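Local coordinates for protein aminopeptidase (Aneurinibacillus sp. AM-1, PDB 5IB9) that probably removes amino acids from the N termini of peptides as a zinc-dependent aminopeptidase of family M28, equipped with a protease-associated domain, at residues 95-100 with 175-180; 212-217 with 400-405; 313-316 with 320-323. All coordinates share one frame; numbering follows the deposited sequence.

Contact 1: 95-100 with 175-180; sequences AELVYV and DALAAN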
loop_
_atom_site.group_PDB
_atom_site.type_symbol
_atom_site.label_atom_id
_atom_site.label_comp_id
_atom_site.label_asym_id
_atom_site.label_seq_id
_atom_site.Cartn_x
_atom_site.Cartn_y
_atom_site.Cartn_z
ATOM N N ALA A 95 -5.583 24.546 -28.594
ATOM C CA ALA A 95 -7.033 24.522 -28.538
ATOM C C ALA A 95 -7.589 25.689 -27.785
ATOM O O ALA A 95 -6.835 26.458 -27.222
ATOM C CB ALA A 95 -7.566 23.247 -27.928
ATOM N N GLU A 96 -8.920 25.825 -27.817
ATOM C CA GLU A 96 -9.567 26.940 -27.118
ATOM C C GLU A 96 -9.333 26.824 -25.598
ATOM O O GLU A 96 -9.339 25.728 -25.062
ATOM C CB GLU A 96 -11.069 26.954 -27.369
ATOM C CG GLU A 96 -11.657 28.262 -26.873
ATOM C CD GLU A 96 -13.154 28.297 -26.959
ATOM O OE1 GLU A 96 -13.795 27.357 -27.473
ATOM O OE2 GLU A 96 -13.714 29.299 -26.517
ATOM N N LEU A 97 -9.060 27.952 -24.975
ATOM C CA LEU A 97 -8.917 28.082 -23.493
ATOM C C LEU A 97 -10.212 28.462 -22.846
ATOM O O LEU A 97 -10.839 29.450 -23.238
ATOM C CB LEU A 97 -7.781 29.093 -23.229
ATOM C CG LEU A 97 -7.420 29.265 -21.754
ATOM C CD1 LEU A 97 -6.633 27.994 -21.330
ATOM C CD2 LEU A 97 -6.572 30.566 -21.571
ATOM N N VAL A 98 -10.625 27.710 -21.818
ATOM C CA VAL A 98 -11.928 27.875 -21.178
ATOM C C VAL A 98 -11.695 28.010 -19.694
ATOM O O VAL A 98 -11.110 27.084 -19.058
ATOM C CB VAL A 98 -12.923 26.665 -21.410
ATOM C CG1 VAL A 98 -14.275 26.966 -20.794
ATOM C CG2 VAL A 98 -13.053 26.378 -22.896
ATOM N N TYR A 99 -12.160 29.131 -19.162
ATOM C CA TYR A 99 -12.098 29.383 -17.708
ATOM C C TYR A 99 -13.154 28.606 -16.970
ATOM O O TYR A 99 -14.358 28.716 -17.255
ATOM C CB TYR A 99 -12.243 30.873 -17.432
ATOM C CG TYR A 99 -12.366 31.263 -15.983
ATOM C CD1 TYR A 99 -11.327 30.978 -15.069
ATOM C CD2 TYR A 99 -13.521 31.877 -15.517
ATOM C CE1 TYR A 99 -11.419 31.340 -13.718
ATOM C CE2 TYR A 99 -13.637 32.260 -14.177
ATOM C CZ TYR A 99 -12.575 31.991 -13.285
ATOM O OH TYR A 99 -12.713 32.372 -11.976
ATOM N N VAL A 100 -12.714 27.792 -15.997
ATOM C CA VAL A 100 -13.685 26.995 -15.241
ATOM C C VAL A 100 -13.576 27.224 -13.744
ATOM O O VAL A 100 -13.794 26.291 -12.966
ATOM C CB VAL A 100 -13.620 25.491 -15.538
ATOM C CG1 VAL A 100 -14.002 25.202 -17.004
ATOM C CG2 VAL A 100 -12.237 24.951 -15.195
ATOM N N ASP A 175 -4.784 35.757 -13.686
ATOM C CA ASP A 175 -5.858 36.704 -13.351
ATOM C C ASP A 175 -6.274 37.477 -14.608
ATOM O O ASP A 175 -7.442 37.773 -14.783
ATOM C CB ASP A 175 -5.397 37.711 -12.282
ATOM C CG ASP A 175 -5.629 37.224 -10.857
ATOM O OD1 ASP A 175 -6.390 36.254 -10.613
ATOM O OD2 ASP A 175 -5.040 37.874 -9.947
ATOM N N ALA A 176 -5.301 37.750 -15.468
ATOM C CA ALA A 176 -5.490 38.570 -16.633
ATOM C C ALA A 176 -6.227 37.749 -17.704
ATOM O O ALA A 176 -7.185 38.252 -18.352
ATOM C CB ALA A 176 -4.148 39.040 -17.152
ATOM N N LEU A 177 -5.755 36.510 -17.919
ATOM C CA LEU A 177 -6.445 35.582 -18.820
ATOM C C LEU A 177 -7.875 35.341 -18.362
ATOM O O LEU A 177 -8.839 35.384 -19.212
ATOM C CB LEU A 177 -5.634 34.260 -18.980
ATOM C CG LEU A 177 -4.456 34.316 -19.958
ATOM C CD1 LEU A 177 -3.513 33.097 -19.682
ATOM C CD2 LEU A 177 -4.866 34.324 -21.391
ATOM N N ALA A 178 -8.079 35.126 -17.068
ATOM C CA ALA A 178 -9.407 34.857 -16.553
ATOM C C ALA A 178 -10.273 36.101 -16.798
ATOM O O ALA A 178 -11.440 35.933 -17.075
ATOM C CB ALA A 178 -9.393 34.502 -15.081
ATOM N N ALA A 179 -9.695 37.315 -16.658
ATOM C CA ALA A 179 -10.478 38.551 -16.813
ATOM C C ALA A 179 -10.984 38.608 -18.274
ATOM O O ALA A 179 -12.206 38.829 -18.516
ATOM C CB ALA A 179 -9.625 39.851 -16.460
ATOM N N ASN A 180 -10.060 38.421 -19.206
ATOM C CA ASN A 180 -10.387 38.450 -20.645
ATOM C C ASN A 180 -11.408 37.400 -21.023
ATOM O O ASN A 180 -12.352 37.659 -21.783
ATOM C CB ASN A 180 -9.140 38.366 -21.495
ATOM C CG ASN A 180 -8.221 39.563 -21.265
ATOM O OD1 ASN A 180 -8.499 40.385 -20.394
ATOM N ND2 ASN A 180 -7.143 39.662 -22.030
#
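L97 and Y99 both hold CG anti to the backbone N (chi1 -175° and 173°), and this pair of torsions carries the isobutyl group and the phenol ring off the strand toward L177 and A178 of the helix. L177 instead holds CG anti to its carbonyl carbon. The two leucines meet methyl to methyl, CD2 of L97 lying 4.1 Å from CD2 of L177; their side chains cross at about a right angle, and the CD2 branch of each does the touching.

The second half of the contact is a CH-pi interaction. The methyl CB of A178 lies over one face of the Y99 ring, 4.2 Å from the ring centroid and 23° off the ring normal. CB of A178 is displaced toward the rim, 4.0 Å from both CD1 and CE1 of Y99. With only a methyl on A178, the helix backbone comes close here: CA of Y99 and CA of A178 are 6.2 Å apart, the nearest CA pair between 95-100 and 175-180. No hydrogen bond crosses the contact, which is cohesive through apolar packing alone.

Neighbours complete the layer. I143 and Y145 of strand 141-145 touch L97 and Y99, respectively, while L119 of strand 117-121 touches both L97 and L177. V98, between the two contact residues, packs on L113 instead. Strand 91-99 pairs parallel with 117-121, and 117-121 with 141-145; helix 171-182 covers one face of them. This is a buried strand-to-helix packing within the protease-associated (PA) domain, an alpha/beta layer interface away from the zinc and inhibitor sites.

Contact 2: 212-217 with 400-405; sequences PDANKK and ARPGEL
K217 N donates to A214 O at 3.1 Å, a backbone bond that closes a tight turn and presents the side chains of both residues to P402 and G403. A214 offers only its methyl, CB lying 4.3 Å from CB of P402. K217 contributes the middle of its aliphatic chain: CD is 3.9 Å from CB of P402 and 3.7 Å from the backbone N of G403. The lysine crosses the proline at about a right angle, passing the pyrrolidine ring at its CB corner. The CD methylene makes the contact; beyond it the chain turns at chi4 (61°), and the ammonium group takes no part.

No hydrogen bond joins 212-217 to 400-405, and the patch is small and superficial, with 133 Å² buried in total. G403 N makes a weak hydrogen bond to D261 OD2, and A214 N bonds to N218 OD1. D213, through a salt bridge to K259 and a hydrogen bond from T260 N, ties the loop to the chain ahead of strand 263-269.

A400 ends helix 382-400, and R401 is the first residue to leave the helical conformation. The contact therefore packs the chain emerging from that helix against the loop between strands 187-210 and 222-228, with D261, just ahead of strand 263-269, contacting both.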
loop_
_atom_site.group_PDB
_atom_site.type_symbol
_atom_site.label_atom_id
_atom_site.label_comp_id
_atom_site.label_asym_id
_atom_site.label_seq_id
_atom_site.Cartn_x
_atom_site.Cartn_y
_atom_site.Cartn_z
ATOM N N PRO A 212 12.779 -3.130 25.976
ATOM C CA PRO A 212 12.900 -2.728 27.361
ATOM C C PRO A 212 13.748 -3.716 28.123
ATOM O O PRO A 212 13.724 -4.855 27.831
ATOM C CB PRO A 212 11.458 -2.716 27.865
ATOM C CG PRO A 212 10.695 -3.411 26.932
ATOM C CD PRO A 212 11.403 -3.502 25.662
ATOM N N ASP A 213 14.542 -3.197 29.028
ATOM C CA ASP A 213 15.500 -3.994 29.791
ATOM C C ASP A 213 15.439 -3.774 31.301
ATOM O O ASP A 213 16.383 -4.004 31.957
ATOM C CB ASP A 213 16.885 -3.823 29.236
ATOM C CG ASP A 213 17.378 -2.419 29.327
ATOM O OD1 ASP A 213 16.626 -1.530 29.591
ATOM O OD2 ASP A 213 18.544 -2.269 29.145
ATOM N N ALA A 214 14.298 -3.361 31.802
ATOM C CA ALA A 214 14.104 -3.058 33.222
ATOM C C ALA A 214 13.453 -4.194 34.047
ATOM O O ALA A 214 12.884 -3.962 35.072
ATOM C CB ALA A 214 13.342 -1.758 33.395
ATOM N N ASN A 215 13.443 -5.388 33.514
ATOM C CA ASN A 215 12.919 -6.542 34.261
ATOM C C ASN A 215 11.481 -6.337 34.735
ATOM O O ASN A 215 10.593 -6.239 33.944
ATOM C CB ASN A 215 13.920 -6.962 35.358
ATOM C CG ASN A 215 13.658 -8.342 35.914
ATOM O OD1 ASN A 215 13.447 -9.308 35.197
ATOM N ND2 ASN A 215 13.710 -8.432 37.232
ATOM N N LYS A 216 11.247 -6.400 36.030
ATOM C CA LYS A 216 9.890 -6.380 36.558
ATOM C C LYS A 216 9.156 -5.081 36.319
ATOM O O LYS A 216 7.966 -5.022 36.369
ATOM C CB LYS A 216 9.832 -6.797 38.021
ATOM C CG LYS A 216 9.958 -8.300 38.176
ATOM C CD LYS A 216 9.952 -8.778 39.618
ATOM C CE LYS A 216 9.663 -10.273 39.674
ATOM N NZ LYS A 216 10.190 -10.957 40.895
ATOM N N LYS A 217 9.912 -4.043 36.111
ATOM C CA LYS A 217 9.332 -2.765 35.805
ATOM C C LYS A 217 8.931 -2.606 34.350
ATOM O O LYS A 217 8.310 -1.653 34.036
ATOM C CB LYS A 217 10.281 -1.640 36.160
ATOM C CG LYS A 217 10.472 -1.459 37.609
ATOM C CD LYS A 217 11.050 -0.139 37.866
ATOM C CE LYS A 217 10.910 0.210 39.322
ATOM N NZ LYS A 217 11.664 -0.814 40.072
ATOM N N ALA A 400 10.253 6.575 29.239
ATOM C CA ALA A 400 10.995 5.341 29.036
ATOM C C ALA A 400 11.830 4.984 30.264
ATOM O O ALA A 400 12.299 3.822 30.387
ATOM C CB ALA A 400 11.912 5.394 27.830
ATOM N N ARG A 401 12.132 5.975 31.131
ATOM C CA ARG A 401 12.961 5.588 32.371
ATOM C C ARG A 401 12.199 4.572 33.212
ATOM O O ARG A 401 11.003 4.509 33.285
ATOM C CB ARG A 401 13.274 6.848 33.172
ATOM C CG ARG A 401 12.028 7.454 33.860
ATOM C CD ARG A 401 12.567 8.890 34.237
ATOM N NE ARG A 401 12.242 9.191 35.605
ATOM C CZ ARG A 401 11.240 9.967 35.978
ATOM N NH1 ARG A 401 10.463 10.547 35.064
ATOM N NH2 ARG A 401 11.009 10.173 37.261
ATOM N N PRO A 402 12.908 3.742 33.991
ATOM C CA PRO A 402 12.163 2.757 34.744
ATOM C C PRO A 402 11.225 3.447 35.765
ATOM O O PRO A 402 11.619 4.417 36.446
ATOM C CB PRO A 402 13.283 1.986 35.441
ATOM C CG PRO A 402 14.550 2.182 34.540
ATOM C CD PRO A 402 14.373 3.594 34.017
ATOM N N GLY A 403 10.051 2.888 35.917
ATOM C CA GLY A 403 9.035 3.334 36.826
ATOM C C GLY A 403 7.797 3.856 36.110
ATOM O O GLY A 403 7.807 4.060 34.883
ATOM N N GLU A 404 6.688 3.990 36.818
ATOM C CA GLU A 404 5.423 4.436 36.239
ATOM C C GLU A 404 5.481 5.860 35.664
ATOM O O GLU A 404 6.001 6.746 36.307
ATOM C CB GLU A 404 4.265 4.310 37.308
ATOM C CG GLU A 404 2.965 4.985 36.894
ATOM C CD GLU A 404 1.880 5.082 38.007
ATOM O OE1 GLU A 404 2.151 5.620 39.120
ATOM O OE2 GLU A 404 0.730 4.667 37.720
ATOM N N LEU A 405 4.947 6.057 34.460
ATOM C CA LEU A 405 4.933 7.400 33.893
ATOM C C LEU A 405 4.026 8.258 34.754
ATOM O O LEU A 405 2.829 7.851 35.006
ATOM C CB LEU A 405 4.350 7.269 32.475
ATOM C CG LEU A 405 4.023 8.566 31.690
ATOM C CD1 LEU A 405 5.249 9.544 31.553
ATOM C CD2 LEU A 405 3.522 8.219 30.306
#

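Contact 3: 313-316 with 320-323; sequences MYTI and KNRV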
loop_
_atom_site.group_PDB
_atom_site.type_symbol
_atom_site.label_atom_id
_atom_site.label_comp_id
_atom_site.label_asym_id
_atom_site.label_seq_id
_atom_site.Cartn_x
_atom_site.Cartn_y
_atom_site.Cartn_z
ATOM N N MET A 313 5.604 22.545 18.724
ATOM C CA MET A 313 5.121 21.164 18.452
ATOM C C MET A 313 3.856 21.262 17.619
ATOM O O MET A 313 2.944 21.928 18.036
ATOM C CB MET A 313 4.726 20.536 19.749
ATOM C CG MET A 313 5.868 20.451 20.731
ATOM S SD MET A 313 5.484 19.730 22.347
ATOM C CE MET A 313 4.354 21.000 23.029
ATOM N N TYR A 314 3.747 20.536 16.501
ATOM C CA TYR A 314 2.543 20.603 15.700
ATOM C C TYR A 314 1.813 19.268 15.736
ATOM O O TYR A 314 2.392 18.185 15.603
ATOM C CB TYR A 314 2.891 20.864 14.252
ATOM C CG TYR A 314 3.216 22.309 13.908
ATOM C CD1 TYR A 314 2.414 23.342 14.326
ATOM C CD2 TYR A 314 4.357 22.587 13.204
ATOM C CE1 TYR A 314 2.776 24.701 13.991
ATOM C CE2 TYR A 314 4.738 23.966 12.853
ATOM C CZ TYR A 314 3.896 24.955 13.234
ATOM O OH TYR A 314 4.232 26.290 12.962
ATOM N N THR A 315 0.476 19.328 15.891
ATOM C CA THR A 315 -0.321 18.164 15.811
ATOM C C THR A 315 -1.306 18.300 14.610
ATOM O O THR A 315 -1.641 19.450 14.198
ATOM C CB THR A 315 -1.114 17.820 17.090
ATOM O OG1 THR A 315 -2.056 18.902 17.264
ATOM C CG2 THR A 315 -0.159 17.788 18.292
ATOM N N ILE A 316 -1.788 17.185 14.101
ATOM C CA ILE A 316 -2.651 17.245 12.870
ATOM C C ILE A 316 -3.959 17.955 13.158
ATOM O O ILE A 316 -4.373 18.704 12.241
ATOM C CB ILE A 316 -2.944 15.775 12.433
ATOM C CG1 ILE A 316 -1.625 15.043 12.037
ATOM C CG2 ILE A 316 -3.959 15.720 11.286
ATOM C CD1 ILE A 316 -0.714 15.761 11.074
ATOM N N LYS A 320 -3.941 19.135 21.877
ATOM C CA LYS A 320 -2.887 18.511 22.729
ATOM C C LYS A 320 -2.977 16.993 22.791
ATOM O O LYS A 320 -4.091 16.427 22.745
ATOM C CB LYS A 320 -2.945 19.012 24.167
ATOM C CG LYS A 320 -2.762 20.493 24.264
ATOM C CD LYS A 320 -2.843 20.872 25.761
ATOM C CE LYS A 320 -2.380 22.358 25.879
ATOM N NZ LYS A 320 -3.025 22.869 27.124
ATOM N N ASN A 321 -1.840 16.298 22.928
ATOM C CA ASN A 321 -1.909 14.854 23.146
ATOM C C ASN A 321 -0.761 14.421 24.026
ATOM O O ASN A 321 -0.048 15.282 24.563
ATOM C CB ASN A 321 -1.935 14.061 21.838
ATOM C CG ASN A 321 -0.737 14.360 20.955
ATOM O OD1 ASN A 321 0.366 14.414 21.475
ATOM N ND2 ASN A 321 -0.942 14.561 19.625
ATOM N N ARG A 322 -0.568 13.143 24.268
ATOM C CA ARG A 322 0.471 12.744 25.198
ATOM C C ARG A 322 1.871 13.198 24.747
ATOM O O ARG A 322 2.689 13.519 25.548
ATOM C CB ARG A 322 0.414 11.242 25.398
ATOM C CG ARG A 322 1.509 10.699 26.417
ATOM C CD ARG A 322 1.516 9.211 26.568
ATOM N NE ARG A 322 0.265 8.720 27.112
ATOM C CZ ARG A 322 -0.633 8.077 26.423
ATOM N NH1 ARG A 322 -0.478 7.818 25.151
ATOM N NH2 ARG A 322 -1.710 7.722 27.025
ATOM N N VAL A 323 2.082 13.242 23.440
ATOM C CA VAL A 323 3.441 13.645 22.992
ATOM C C VAL A 323 3.625 15.157 23.288
ATOM O O VAL A 323 4.721 15.584 23.708
ATOM C CB VAL A 323 3.576 13.380 21.471
ATOM C CG1 VAL A 323 4.919 13.943 20.903
ATOM C CG2 VAL A 323 3.595 11.896 21.220
#
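T315 and N321 make the closest approach, CG2 of the threonine standing 3.6 Å from ND2 of the asparagine. The side chains come from opposite directions, and the methyl sits above the amide plane but beyond ND2, at the nitrogen end and not over the middle of the group. CG2 lies anti to the carbonyl carbon of T315, which places the methyl on the side facing N321. M313 adds a looser touch, its SD 4.4 Å from the carbonyl O of V323.

The polar ends of T315 and N321 have partners beyond the contact: T315 OG1 is hydrogen-bonded to K319 O in the connecting turn, and N321 ND2 to A358 O at the start of strand 358-364. OD1 of the same asparagine accepts from V323 N at 2.9 Å, a bent bond with an N-H...O angle of 125°. N321 stands at the N-cap position of helix 322-334, and this weak bond caps it. The backbone N of N321 is in turn bonded to T324 OG1, so the cap is linked to the helix start by its backbone as well as by its side chain.

Helix 322-334 thus starts against the strand that precedes it, 310-315, which pairs with strands 340-342 and 358-364. Across the contact the chemistry is purely van der Waals, a methyl against the nitrogen end of an amide. The amide itself bonds through both ends, to the helix start and to strand 358-364, which probably fixes its rotation and with it the position of ND2 against the methyl.

Overall arrangement
From the N terminus, contact 1 closes first, joining strand 91-99 to helix 171-182 across 74 residues of the PA domain. The chain then passes through the long strand 187-210 to the M28 peptidase region, where contact 2 opens at 212-217 and closes only after helix 382-400, tying the chain beyond that helix to the loop before strand 222-228. Contact 3, a short strand-to-helix turn, is nested inside that loop; no two contacts cross. Contacts 1 and 2 lie on opposite sides of the chain's centre, with centres 65 Å apart. Contact 3 lies closer to the chain's centre than the other two, on the same side as contact 2 (centres 24 Å apart).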